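Local atomic coordinates of EAL domain protein (Vibrio cholerae serotype O1, PDB entry 6IJ2), a protein that probably hydrolyses the bacterial second messenger c-di-GMP, and also cGAMP, as a metal-dependent cyclic dinucleotide phosphodiesterase of the EAL family. Residues 26-30 with 82-86; 73-77 with 107-111; 90-96 with 123-129; 170-175 with 205-210. The protein carries 1 engineered substitution. All coordinates share one frame; numbering follows the deposited sequence.

Interaction 1: residues 26-30 with 82-86; sequences FTMAF and LAAKL
Thr27 meets the end of helix 68-85 through its hydroxyl, which lies 3.4 Å from CD1 of Leu82 with the two side chains roughly at right angles. That hydroxyl is hydrogen-bonded to Glu245, so its polar need is met while its flank rests on the leucine methyl. At Met28 the contact is made by CB, 3.8 Å from the same CD1. Beyond CB the chain bends at chi2 (-70°) and carries the sulfur away from Leu82, toward Cys75 and a guanine base of the bound RNA. Strand 27-35 is the first of the modified TIM barrel of EAL domains, in which it runs antiparallel to strand 41-49, and helix 68-85 packs against the outside of that barrel. Ala29 points away from the helix, and its small methyl suits the side facing Pro242 and Arg49. Phe30 fills the interface: CB of Leu82 approaches the edge of its ring near the ring plane, 3.7 Å from CZ, while CD1 of Leu86 comes obliquely to 3.8 Å from CE2. Further along the ring, CE1 lies 4.4 Å from CB of Ala83, whose small methyl lets the ring lie beside the helix backbone, CZ 4.0 Å from Ala83 N.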
loop_
_atom_site.group_PDB
_atom_site.type_symbol
_atom_site.label_atom_id
_atom_site.label_comp_id
_atom_site.label_asym_id
_atom_site.label_seq_id
_atom_site.Cartn_x
_atom_site.Cartn_y
_atom_site.Cartn_z
ATOM N N PHE A 26 -13.598 20.708 -20.919
ATOM C CA PHE A 26 -12.396 20.865 -20.108
ATOM C C PHE A 26 -11.203 20.812 -21.051
ATOM O O PHE A 26 -11.350 20.567 -22.251
ATOM C CB PHE A 26 -12.293 19.777 -19.033
ATOM C CG PHE A 26 -12.287 18.388 -19.595
ATOM C CD1 PHE A 26 -13.475 17.754 -19.921
ATOM C CD2 PHE A 26 -11.094 17.724 -19.817
ATOM C CE1 PHE A 26 -13.470 16.484 -20.460
ATOM C CE2 PHE A 26 -11.087 16.449 -20.346
ATOM C CZ PHE A 26 -12.275 15.832 -20.674
ATOM N N THR A 27 -10.020 21.044 -20.498
ATOM C CA THR A 27 -8.799 20.965 -21.294
ATOM C C THR A 27 -7.699 20.423 -20.389
ATOM O O THR A 27 -7.984 19.844 -19.337
ATOM C CB THR A 27 -8.479 22.332 -21.933
ATOM O OG1 THR A 27 -7.381 22.201 -22.843
ATOM C CG2 THR A 27 -8.141 23.370 -20.879
ATOM N N MET A 28 -6.444 20.613 -20.792
ATOM C CA MET A 28 -5.313 20.012 -20.105
ATOM C C MET A 28 -4.282 21.055 -19.712
ATOM O O MET A 28 -4.069 22.048 -20.412
ATOM C CB MET A 28 -4.624 18.949 -20.963
ATOM C CG MET A 28 -5.443 17.711 -21.219
ATOM S SD MET A 28 -5.649 16.698 -19.731
ATOM C CE MET A 28 -7.154 15.864 -20.216
ATOM N N ALA A 29 -3.651 20.807 -18.569
ATOM C CA ALA A 29 -2.379 21.394 -18.193
ATOM C C ALA A 29 -1.306 20.320 -18.316
ATOM O O ALA A 29 -1.605 19.127 -18.420
ATOM C CB ALA A 29 -2.417 21.957 -16.767
ATOM N N PHE A 30 -0.051 20.751 -18.330
ATOM C CA PHE A 30 1.074 19.840 -18.499
ATOM C C PHE A 30 2.148 20.181 -17.479
ATOM O O PHE A 30 2.458 21.355 -17.257
ATOM C CB PHE A 30 1.656 19.915 -19.945
ATOM C CG PHE A 30 0.683 19.489 -20.998
ATOM C CD1 PHE A 30 0.546 18.149 -21.332
ATOM C CD2 PHE A 30 -0.135 20.421 -21.619
ATOM C CE1 PHE A 30 -0.378 17.750 -22.300
ATOM C CE2 PHE A 30 -1.057 20.033 -22.580
ATOM C CZ PHE A 30 -1.179 18.695 -22.922
ATOM N N LEU A 82 -3.394 18.382 -27.749
ATOM C CA LEU A 82 -2.690 19.562 -27.257
ATOM C C LEU A 82 -1.188 19.356 -27.296
ATOM O O LEU A 82 -0.443 20.265 -27.673
ATOM C CB LEU A 82 -3.123 19.891 -25.829
ATOM C CG LEU A 82 -4.077 21.056 -25.596
ATOM C CD1 LEU A 82 -4.465 21.128 -24.111
ATOM C CD2 LEU A 82 -3.484 22.375 -26.065
ATOM N N ALA A 83 -0.724 18.184 -26.860
ATOM C CA ALA A 83 0.710 17.915 -26.874
ATOM C C ALA A 83 1.267 18.030 -28.283
ATOM O O ALA A 83 2.350 18.593 -28.492
ATOM C CB ALA A 83 0.988 16.531 -26.290
ATOM N N ALA A 84 0.528 17.518 -29.268
ATOM C CA ALA A 84 0.921 17.693 -30.658
ATOM C C ALA A 84 0.912 19.166 -31.037
ATOM O O ALA A 84 1.891 19.684 -31.589
ATOM C CB ALA A 84 -0.011 16.891 -31.567
ATOM N N LYS A 85 -0.193 19.857 -30.736
ATOM C CA LYS A 85 -0.323 21.269 -31.090
ATOM C C LYS A 85 0.805 22.100 -30.487
ATOM O O LYS A 85 1.305 23.042 -31.124
ATOM C CB LYS A 85 -1.687 21.787 -30.635
ATOM C CG LYS A 85 -1.822 23.299 -30.607
ATOM C CD LYS A 85 -3.116 23.719 -29.923
ATOM C CE LYS A 85 -3.174 25.228 -29.727
ATOM N NZ LYS A 85 -2.078 25.722 -28.844
ATOM N N LEU A 86 1.235 21.745 -29.272
ATOM C CA LEU A 86 2.290 22.445 -28.548
ATOM C C LEU A 86 3.689 21.993 -28.946
ATOM O O LEU A 86 4.663 22.586 -28.475
ATOM C CB LEU A 86 2.102 22.256 -27.033
ATOM C CG LEU A 86 0.848 22.903 -26.446
ATOM C CD1 LEU A 86 0.600 22.407 -25.009
ATOM C CD2 LEU A 86 0.956 24.413 -26.468
#

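Interaction 2: residues 73-77 with 107-111; sequences QMCRV and CIRTT
Arg76 lays its long side chain across the hydroxyl of Thr111, whose OG1 sits 3.2 Å from CD and accepts a hydrogen bond from NH1 at 3.1 Å. The bond is nearly straight, 168° at the hydrogen, and the oxygen lies in the guanidinium plane, at its edge. An extended chain carries the charged group this far from the backbone of helix 68-85. Ile108 brings CG1 to the same edge, 4.1 Å from NH1, and also packs on Tyr147, Tyr148 and Leu151 of helix 139-151. This joins outer helices 68-85 and 109-117 of the EAL barrel, just where the second begins. Arginine suits the buried spot because its several N-H groups and flat cation find partners: NH2 bonds to Tyr148 OH, and Phe96 makes a cation-pi contact, which would help a buried charge. On the more open flank Gln73 meets Thr110 at about a right angle, CG standing 4.0 Å from OG1. Val77 adds its CG2, 4.4 Å from the carbonyl O of Thr110.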
loop_
_atom_site.group_PDB
_atom_site.type_symbol
_atom_site.label_atom_id
_atom_site.label_comp_id
_atom_site.label_asym_id
_atom_site.label_seq_id
_atom_site.Cartn_x
_atom_site.Cartn_y
_atom_site.Cartn_z
ATOM N N GLN A 73 -11.928 8.575 -22.550
ATOM C CA GLN A 73 -11.519 8.714 -23.944
ATOM C C GLN A 73 -11.269 10.174 -24.306
ATOM O O GLN A 73 -10.319 10.484 -25.034
ATOM C CB GLN A 73 -12.578 8.097 -24.860
ATOM C CG GLN A 73 -12.862 6.641 -24.539
ATOM C CD GLN A 73 -13.625 5.924 -25.635
ATOM O OE1 GLN A 73 -13.189 4.883 -26.127
ATOM N NE2 GLN A 73 -14.776 6.470 -26.017
ATOM N N MET A 74 -12.103 11.085 -23.796
ATOM C CA MET A 74 -11.914 12.506 -24.072
ATOM C C MET A 74 -10.600 13.023 -23.497
ATOM O O MET A 74 -9.882 13.779 -24.163
ATOM C CB MET A 74 -13.093 13.308 -23.520
ATOM C CG MET A 74 -14.316 13.309 -24.420
ATOM S SD MET A 74 -14.400 14.771 -25.472
ATOM C CE MET A 74 -15.049 15.980 -24.317
ATOM N N CYS A 75 -10.272 12.636 -22.258
ATOM C CA CYS A 75 -8.993 13.039 -21.667
ATOM C C CYS A 75 -7.823 12.621 -22.538
ATOM O O CYS A 75 -6.847 13.366 -22.684
ATOM C CB CYS A 75 -8.815 12.431 -20.276
ATOM S SG CYS A 75 -9.704 13.232 -18.967
ATOM N N ARG A 76 -7.888 11.415 -23.096
ATOM C CA ARG A 76 -6.783 10.919 -23.902
ATOM C C ARG A 76 -6.633 11.721 -25.184
ATOM O O ARG A 76 -5.519 12.096 -25.557
ATOM C CB ARG A 76 -6.994 9.442 -24.210
ATOM C CG ARG A 76 -6.934 8.579 -22.951
ATOM C CD ARG A 76 -7.202 7.140 -23.274
ATOM N NE ARG A 76 -7.219 6.328 -22.070
ATOM C CZ ARG A 76 -7.002 5.020 -22.060
ATOM N NH1 ARG A 76 -6.740 4.390 -23.198
ATOM N NH2 ARG A 76 -7.035 4.349 -20.915
ATOM N N VAL A 77 -7.746 12.012 -25.859
ATOM C CA VAL A 77 -7.688 12.703 -27.140
ATOM C C VAL A 77 -7.248 14.151 -26.960
ATOM O O VAL A 77 -6.450 14.675 -27.751
ATOM C CB VAL A 77 -9.049 12.607 -27.852
ATOM C CG1 VAL A 77 -9.039 13.454 -29.107
ATOM C CG2 VAL A 77 -9.370 11.160 -28.190
ATOM N N CYS A 107 -11.475 -0.959 -25.833
ATOM C CA CYS A 107 -11.923 0.292 -26.433
ATOM C C CYS A 107 -10.759 1.263 -26.666
ATOM O O CYS A 107 -10.947 2.486 -26.614
ATOM C CB CYS A 107 -12.988 0.944 -25.549
ATOM S SG CYS A 107 -14.630 0.919 -26.319
ATOM N N ILE A 108 -9.556 0.733 -26.911
ATOM C CA ILE A 108 -8.361 1.546 -27.035
ATOM C C ILE A 108 -8.093 1.991 -28.469
ATOM O O ILE A 108 -7.111 2.707 -28.710
ATOM C CB ILE A 108 -7.149 0.765 -26.491
ATOM C CG1 ILE A 108 -5.964 1.673 -26.151
ATOM C CG2 ILE A 108 -6.751 -0.320 -27.468
ATOM C CD1 ILE A 108 -4.805 0.894 -25.588
ATOM N N ARG A 109 -8.928 1.594 -29.436
ATOM C CA ARG A 109 -8.755 2.087 -30.803
ATOM C C ARG A 109 -8.930 3.603 -30.884
ATOM O O ARG A 109 -8.280 4.261 -31.707
ATOM C CB ARG A 109 -9.727 1.370 -31.742
ATOM C CG ARG A 109 -9.290 -0.046 -32.098
ATOM C CD ARG A 109 -9.301 -0.258 -33.604
ATOM N NE ARG A 109 -10.647 -0.151 -34.161
ATOM C CZ ARG A 109 -11.484 -1.175 -34.291
ATOM N NH1 ARG A 109 -11.117 -2.389 -33.903
ATOM N NH2 ARG A 109 -12.690 -0.986 -34.808
ATOM N N THR A 110 -9.780 4.175 -30.030
ATOM C CA THR A 110 -9.918 5.627 -30.002
ATOM C C THR A 110 -8.610 6.297 -29.613
ATOM O O THR A 110 -8.303 7.389 -30.103
ATOM C CB THR A 110 -11.037 6.041 -29.044
ATOM O OG1 THR A 110 -10.936 5.286 -27.831
ATOM C CG2 THR A 110 -12.396 5.800 -29.668
ATOM N N THR A 111 -7.821 5.648 -28.753
ATOM C CA THR A 111 -6.496 6.153 -28.413
ATOM C C THR A 111 -5.537 5.992 -29.590
ATOM O O THR A 111 -4.855 6.944 -29.985
ATOM C CB THR A 111 -5.966 5.424 -27.172
ATOM O OG1 THR A 111 -6.846 5.663 -26.067
ATOM C CG2 THR A 111 -4.559 5.892 -26.804
#

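Interaction 3: residues 90-96 with 123-129; sequences SKLSINF and ENIMFEF. With CA (calcium ion), chain J; nucleotides of chain B.
Two parallel strands of a beta-alpha-beta unit, 91-96 and 125-129, carry part of the metal site of the EAL domain. Their backbones bond in the staggered parallel pattern: Leu92, Ile94 and Phe96 donate to the carbonyls of Asn124, Met126 and Glu128, and Met126 and Glu128 donate back to those of Leu92 and Ile94. On the face bearing Ser93, Asn95, Met126 and Glu128, the calcium ion is bound by OD1 of Asn95 at 2.4 Å and OE2 of Glu128 at 2.3 Å. OE1 of Glu128 takes a very short hydrogen bond of 2.5 Å from OG of Ser93, which stands opposite its backbone N (chi1 -165°), and a salt bridge from Lys179; together with the metal bond on OE2 these would hold the carboxylate in one rotation. Asn95 also borders the bound guanosine nucleotide, CB 3.7 Å from its base atom C2. The other face is apolar: the side chains of Ile94 and Phe127 lie side by side, pointing the same way, with CB of Ile94 3.9 Å from CE1 of Phe127, and CB of Phe96 sits over one face of Phe129. Water 2 and an RNA phosphate also bind the ion. Glu45, the glutamate of the Glu-Ala-Leu motif that names the family, and Asp158, from flanking strands, complete its protein ligands, while helices 68-85 and 139-151 pack on the apolar face.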
loop_
_atom_site.group_PDB
_atom_site.type_symbol
_atom_site.label_atom_id
_atom_site.label_comp_id
_atom_site.label_asym_id
_atom_site.label_seq_id
_atom_site.Cartn_x
_atom_site.Cartn_y
_atom_site.Cartn_z
ATOM N N SER A 90 8.922 14.685 -26.566
ATOM C CA SER A 90 9.268 13.688 -25.569
ATOM C C SER A 90 7.994 12.954 -25.124
ATOM O O SER A 90 6.995 12.927 -25.854
ATOM C CB SER A 90 10.013 14.371 -24.414
ATOM O OG SER A 90 9.184 15.311 -23.753
ATOM N N LYS A 91 8.025 12.363 -23.931
ATOM C CA LYS A 91 6.934 11.498 -23.490
ATOM C C LYS A 91 5.710 12.294 -23.039
ATOM O O LYS A 91 5.826 13.384 -22.474
ATOM C CB LYS A 91 7.410 10.582 -22.362
ATOM C CG LYS A 91 8.543 9.634 -22.787
ATOM C CD LYS A 91 8.016 8.302 -23.280
ATOM C CE LYS A 91 9.148 7.400 -23.767
ATOM N NZ LYS A 91 10.120 7.113 -22.680
ATOM N N LEU A 92 4.529 11.746 -23.334
ATOM C CA LEU A 92 3.256 12.239 -22.823
ATOM C C LEU A 92 2.698 11.204 -21.845
ATOM O O LEU A 92 2.474 10.048 -22.218
ATOM C CB LEU A 92 2.281 12.502 -23.973
ATOM C CG LEU A 92 0.857 12.889 -23.561
ATOM C CD1 LEU A 92 0.856 14.222 -22.807
ATOM C CD2 LEU A 92 -0.113 12.895 -24.719
ATOM N N SER A 93 2.471 11.616 -20.600
ATOM C CA SER A 93 2.019 10.707 -19.547
ATOM C C SER A 93 0.580 11.046 -19.192
ATOM O O SER A 93 0.274 12.198 -18.876
ATOM C CB SER A 93 2.912 10.801 -18.320
ATOM O OG SER A 93 2.700 9.695 -17.452
ATOM N N ILE A 94 -0.296 10.046 -19.255
ATOM C CA ILE A 94 -1.732 10.245 -19.100
ATOM C C ILE A 94 -2.200 9.425 -17.915
ATOM O O ILE A 94 -1.807 8.263 -17.759
ATOM C CB ILE A 94 -2.515 9.853 -20.368
ATOM C CG1 ILE A 94 -2.029 10.693 -21.550
ATOM C CG2 ILE A 94 -4.023 10.055 -20.167
ATOM C CD1 ILE A 94 -2.477 10.162 -22.904
ATOM N N ASN A 95 -3.037 10.033 -17.085
ATOM C CA ASN A 95 -3.588 9.340 -15.929
ATOM C C ASN A 95 -4.722 8.429 -16.376
ATOM O O ASN A 95 -5.634 8.866 -17.083
ATOM C CB ASN A 95 -4.103 10.341 -14.896
ATOM C CG ASN A 95 -2.983 11.083 -14.191
ATOM O OD1 ASN A 95 -2.352 10.548 -13.280
ATOM N ND2 ASN A 95 -2.733 12.318 -14.607
ATOM N N PHE A 96 -4.664 7.162 -15.986
ATOM C CA PHE A 96 -5.687 6.205 -16.385
ATOM C C PHE A 96 -6.751 6.189 -15.299
ATOM O O PHE A 96 -6.486 5.758 -14.174
ATOM C CB PHE A 96 -5.085 4.819 -16.610
ATOM C CG PHE A 96 -5.992 3.857 -17.349
ATOM C CD1 PHE A 96 -7.375 3.992 -17.320
ATOM C CD2 PHE A 96 -5.453 2.807 -18.069
ATOM C CE1 PHE A 96 -8.195 3.099 -17.983
ATOM C CE2 PHE A 96 -6.269 1.913 -18.740
ATOM C CZ PHE A 96 -7.640 2.060 -18.696
ATOM N N GLU A 123 4.726 4.666 -28.571
ATOM C CA GLU A 123 5.849 4.438 -27.679
ATOM C C GLU A 123 6.220 5.680 -26.875
ATOM O O GLU A 123 6.943 5.566 -25.872
ATOM C CB GLU A 123 7.048 3.934 -28.499
ATOM C CG GLU A 123 7.092 4.419 -29.950
ATOM C CD GLU A 123 6.107 3.695 -30.872
ATOM O OE1 GLU A 123 6.072 2.447 -30.873
ATOM O OE2 GLU A 123 5.343 4.387 -31.571
ATOM N N ASN A 124 5.749 6.860 -27.280
ATOM C CA ASN A 124 5.968 8.064 -26.492
ATOM C C ASN A 124 4.780 8.410 -25.602
ATOM O O ASN A 124 4.747 9.505 -25.031
ATOM C CB ASN A 124 6.290 9.249 -27.392
ATOM C CG ASN A 124 7.667 9.144 -28.021
ATOM O OD1 ASN A 124 8.390 8.170 -27.817
ATOM N ND2 ASN A 124 8.028 10.147 -28.797
ATOM N N ILE A 125 3.803 7.514 -25.480
ATOM C CA ILE A 125 2.662 7.705 -24.588
ATOM C C ILE A 125 2.815 6.763 -23.398
ATOM O O ILE A 125 3.003 5.553 -23.573
ATOM C CB ILE A 125 1.328 7.478 -25.323
ATOM C CG1 ILE A 125 1.147 8.515 -26.434
ATOM C CG2 ILE A 125 0.144 7.535 -24.342
ATOM C CD1 ILE A 125 -0.038 8.234 -27.350
ATOM N N MET A 126 2.751 7.320 -22.191
ATOM C CA MET A 126 2.850 6.551 -20.947
ATOM C C MET A 126 1.537 6.677 -20.201
ATOM O O MET A 126 1.000 7.778 -20.082
ATOM C CB MET A 126 3.992 7.029 -20.060
ATOM C CG MET A 126 4.101 6.241 -18.747
ATOM S SD MET A 126 5.670 6.393 -17.880
ATOM C CE MET A 126 5.588 8.053 -17.216
ATOM N N PHE A 127 1.015 5.555 -19.715
ATOM C CA PHE A 127 -0.209 5.565 -18.925
ATOM C C PHE A 127 0.138 5.324 -17.466
ATOM O O PHE A 127 0.858 4.375 -17.145
ATOM C CB PHE A 127 -1.204 4.519 -19.430
ATOM C CG PHE A 127 -1.975 4.976 -20.638
ATOM C CD1 PHE A 127 -3.037 5.854 -20.490
ATOM C CD2 PHE A 127 -1.620 4.567 -21.917
ATOM C CE1 PHE A 127 -3.734 6.303 -21.593
ATOM C CE2 PHE A 127 -2.326 5.005 -23.021
ATOM C CZ PHE A 127 -3.370 5.875 -22.866
ATOM N N GLU A 128 -0.367 6.191 -16.593
ATOM C CA GLU A 128 -0.148 6.075 -15.153
ATOM C C GLU A 128 -1.354 5.416 -14.506
ATOM O O GLU A 128 -2.491 5.864 -14.696
ATOM C CB GLU A 128 0.107 7.446 -14.526
ATOM C CG GLU A 128 1.193 8.215 -15.250
ATOM C CD GLU A 128 1.562 9.506 -14.563
ATOM O OE1 GLU A 128 2.484 10.182 -15.056
ATOM O OE2 GLU A 128 0.937 9.842 -13.529
ATOM N N PHE A 129 -1.099 4.368 -13.729
ATOM C CA PHE A 129 -2.148 3.490 -13.226
ATOM C C PHE A 129 -2.354 3.738 -11.736
ATOM O O PHE A 129 -1.402 3.653 -10.950
ATOM C CB PHE A 129 -1.800 2.024 -13.494
ATOM C CG PHE A 129 -2.006 1.608 -14.928
ATOM C CD1 PHE A 129 -1.017 1.829 -15.870
ATOM C CD2 PHE A 129 -3.179 0.987 -15.325
ATOM C CE1 PHE A 129 -1.190 1.453 -17.194
ATOM C CE2 PHE A 129 -3.365 0.607 -16.649
ATOM C CZ PHE A 129 -2.368 0.841 -17.586
HETATM CA CA CA J . -0.382 10.888 -12.001
ATOM P P G B 2 -4.046 18.155 -9.936
ATOM O OP1 G B 2 -3.552 18.487 -11.227
ATOM O OP2 G B 2 -4.919 19.055 -9.257
ATOM O "O5'" G B 2 -4.759 16.750 -9.975
ATOM C "C5'" G B 2 -5.599 16.303 -8.919
ATOM C "C4'" G B 2 -5.962 14.861 -9.136
ATOM O "O4'" G B 2 -6.631 14.726 -10.405
ATOM C "C3'" G B 2 -4.787 13.883 -9.175
ATOM O "O3'" G B 2 -5.057 12.697 -8.452
ATOM C "C2'" G B 2 -4.682 13.520 -10.648
ATOM O "O2'" G B 2 -4.175 12.244 -10.930
ATOM C "C1'" G B 2 -6.140 13.610 -11.078
ATOM N N9 G B 2 -6.231 13.859 -12.504
ATOM C C8 G B 2 -5.757 14.949 -13.185
ATOM N N7 G B 2 -5.924 14.860 -14.473
ATOM C C5 G B 2 -6.519 13.626 -14.654
ATOM C C6 G B 2 -6.936 12.973 -15.836
ATOM O O6 G B 2 -6.840 13.358 -16.996
ATOM N N1 G B 2 -7.504 11.740 -15.568
ATOM C C2 G B 2 -7.641 11.195 -14.320
ATOM N N2 G B 2 -8.204 9.988 -14.266
ATOM N N3 G B 2 -7.272 11.798 -13.208
ATOM C C4 G B 2 -6.721 13.000 -13.446
HETATM O O HOH W 1 6.687 12.654 -28.499
HETATM O O HOH W 2 1.404 12.062 -11.102
#

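Interaction 4: residues 170-175 with 205-210; sequences LADFQT and FSDLNI
Leu170 and Ile210 form the tight part of this contact: CD2 of the leucine and CD1 of the isoleucine are 3.5 Å apart, closer than usual for two methyl groups. The other leucine branch, CD1, lies near the ring plane of Phe205 at its edge, 4.0 Å from CE1, with Val178 beside them. Leucine suits the place because its two delta methyls reach two partners at once, Ile210 and Phe205. The segments are the end of helix 166-170 with the loop after it, and the last turn of helix 192-207 with the residues that follow, both leading into strands of the EAL barrel. Helix 192-207 stops in a Schellman motif: Asn209 takes a positive phi of 51°, and Ile210 N bonds back to Phe205 O and Asn209 N to Ser206 O. Packing between the segments is looser at Gln174. Bent at chi2 (78°), it folds NE2 back to donate a hydrogen bond to Leu170 O, N to O 2.8 Å, while CG stands 4.0 Å from CD1 of Leu208; Val193 of the second subunit packs on both residues. On the solvent side water 3 donates to Thr175 O at 2.8 Å and Asn209 O at 3.2 Å.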
loop_
_atom_site.group_PDB
_atom_site.type_symbol
_atom_site.label_atom_id
_atom_site.label_comp_id
_atom_site.label_asym_id
_atom_site.label_seq_id
_atom_site.Cartn_x
_atom_site.Cartn_y
_atom_site.Cartn_z
ATOM N N LEU A 170 3.365 -4.731 -7.549
ATOM C CA LEU A 170 4.694 -5.089 -8.049
ATOM C C LEU A 170 5.009 -6.567 -7.888
ATOM O O LEU A 170 5.874 -7.082 -8.608
ATOM C CB LEU A 170 5.768 -4.287 -7.321
ATOM C CG LEU A 170 5.780 -2.804 -7.624
ATOM C CD1 LEU A 170 6.886 -2.132 -6.842
ATOM C CD2 LEU A 170 6.003 -2.651 -9.109
ATOM N N ALA A 171 4.358 -7.249 -6.943
ATOM C CA ALA A 171 4.604 -8.677 -6.757
ATOM C C ALA A 171 4.160 -9.486 -7.966
ATOM O O ALA A 171 4.731 -10.547 -8.248
ATOM C CB ALA A 171 3.898 -9.182 -5.490
ATOM N N ASP A 172 3.165 -9.004 -8.708
ATOM C CA ASP A 172 2.596 -9.795 -9.788
ATOM C C ASP A 172 2.823 -9.223 -11.183
ATOM O O ASP A 172 2.660 -9.961 -12.159
ATOM C CB ASP A 172 1.092 -9.995 -9.553
ATOM C CG ASP A 172 0.808 -10.975 -8.421
ATOM O OD1 ASP A 172 1.453 -12.046 -8.394
ATOM O OD2 ASP A 172 -0.047 -10.678 -7.558
ATOM N N PHE A 173 3.188 -7.949 -11.308
ATOM C CA PHE A 173 3.570 -7.400 -12.607
ATOM C C PHE A 173 4.451 -6.181 -12.393
ATOM O O PHE A 173 4.443 -5.564 -11.328
ATOM C CB PHE A 173 2.348 -7.029 -13.462
ATOM C CG PHE A 173 1.524 -5.911 -12.899
ATOM C CD1 PHE A 173 0.527 -6.173 -11.960
ATOM C CD2 PHE A 173 1.729 -4.604 -13.307
ATOM C CE1 PHE A 173 -0.241 -5.150 -11.449
ATOM C CE2 PHE A 173 0.969 -3.576 -12.794
ATOM C CZ PHE A 173 -0.021 -3.853 -11.862
ATOM N N GLN A 174 5.205 -5.815 -13.426
ATOM C CA GLN A 174 6.052 -4.645 -13.288
ATOM C C GLN A 174 5.791 -3.692 -14.443
ATOM O O GLN A 174 5.643 -4.113 -15.591
ATOM C CB GLN A 174 7.527 -5.031 -13.220
ATOM C CG GLN A 174 7.883 -5.876 -12.001
ATOM C CD GLN A 174 7.489 -7.334 -12.151
ATOM O OE1 GLN A 174 7.807 -7.974 -13.159
ATOM N NE2 GLN A 174 6.787 -7.873 -11.148
ATOM N N THR A 175 5.699 -2.410 -14.115
ATOM C CA THR A 175 5.595 -1.354 -15.108
ATOM C C THR A 175 6.984 -0.868 -15.499
ATOM O O THR A 175 7.997 -1.254 -14.907
ATOM C CB THR A 175 4.767 -0.208 -14.538
ATOM O OG1 THR A 175 5.225 0.053 -13.203
ATOM C CG2 THR A 175 3.300 -0.621 -14.461
ATOM N N PHE A 205 13.442 -1.523 -6.735
ATOM C CA PHE A 205 13.089 -1.138 -8.108
ATOM C C PHE A 205 14.140 -1.603 -9.110
ATOM O O PHE A 205 13.806 -2.091 -10.196
ATOM C CB PHE A 205 12.917 0.373 -8.211
ATOM C CG PHE A 205 11.803 0.917 -7.366
ATOM C CD1 PHE A 205 10.686 0.153 -7.084
ATOM C CD2 PHE A 205 11.887 2.197 -6.844
ATOM C CE1 PHE A 205 9.653 0.662 -6.300
ATOM C CE2 PHE A 205 10.870 2.715 -6.063
ATOM C CZ PHE A 205 9.749 1.942 -5.781
ATOM N N SER A 206 15.415 -1.467 -8.761
ATOM C CA SER A 206 16.472 -1.948 -9.646
ATOM C C SER A 206 16.373 -3.456 -9.861
ATOM O O SER A 206 16.492 -3.938 -10.995
ATOM C CB SER A 206 17.840 -1.580 -9.075
ATOM O OG SER A 206 18.870 -1.955 -9.979
ATOM N N ASP A 207 16.130 -4.216 -8.779
ATOM C CA ASP A 207 16.005 -5.665 -8.892
ATOM C C ASP A 207 14.874 -6.058 -9.827
ATOM O O ASP A 207 14.933 -7.115 -10.461
ATOM C CB ASP A 207 15.745 -6.289 -7.510
ATOM C CG ASP A 207 16.955 -6.236 -6.583
ATOM O OD1 ASP A 207 18.044 -5.801 -7.012
ATOM O OD2 ASP A 207 16.810 -6.640 -5.408
ATOM N N LEU A 208 13.824 -5.242 -9.897
ATOM C CA LEU A 208 12.674 -5.511 -10.746
ATOM C C LEU A 208 12.793 -4.881 -12.133
ATOM O O LEU A 208 11.840 -4.964 -12.913
ATOM C CB LEU A 208 11.394 -5.004 -10.072
ATOM C CG LEU A 208 11.022 -5.547 -8.695
ATOM C CD1 LEU A 208 9.534 -5.338 -8.429
ATOM C CD2 LEU A 208 11.395 -7.004 -8.568
ATOM N N ASN A 209 13.940 -4.267 -12.434
ATOM C CA ASN A 209 14.192 -3.473 -13.650
ATOM C C ASN A 209 13.104 -2.421 -13.879
ATOM O O ASN A 209 12.582 -2.262 -14.988
ATOM C CB ASN A 209 14.367 -4.366 -14.878
ATOM C CG ASN A 209 15.105 -3.651 -16.021
ATOM O OD1 ASN A 209 15.762 -2.623 -15.813
ATOM N ND2 ASN A 209 15.000 -4.199 -17.228
ATOM N N ILE A 210 12.788 -1.668 -12.817
ATOM C CA ILE A 210 11.807 -0.582 -12.862
ATOM C C ILE A 210 12.513 0.749 -12.643
ATOM O O ILE A 210 13.363 0.875 -11.757
ATOM C CB ILE A 210 10.701 -0.757 -11.803
ATOM C CG1 ILE A 210 9.845 -1.981 -12.101
ATOM C CG2 ILE A 210 9.830 0.482 -11.762
ATOM C CD1 ILE A 210 8.891 -2.305 -10.967
HETATM O O HOH W 3 9.718 -3.151 -16.073
#

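In the fold
Interactions 1 and 2 use different turns of helix 68-85 and touch where CE of Met28 lies 3.5 Å from O of Cys75. Both lean on the strands of interaction 3: CE1 of Phe30 is 3.8 Å from CD1 of Leu92, and NE of Arg76 is 3.5 Å from CE1 of Phe127. The apolar face of interaction 3 thus backs onto helix 68-85. All three reach one guanine, the base that Asn95 borders: its O6 lies 4.1 Å from CE of Met28 and 3.5 Å from SG of Cys75. The Met28 side chain is about 11 Å from a bound calcium ion. Interaction 4 stands apart, its centre about 18 Å from that of interaction 3, on the side where the second subunit packs.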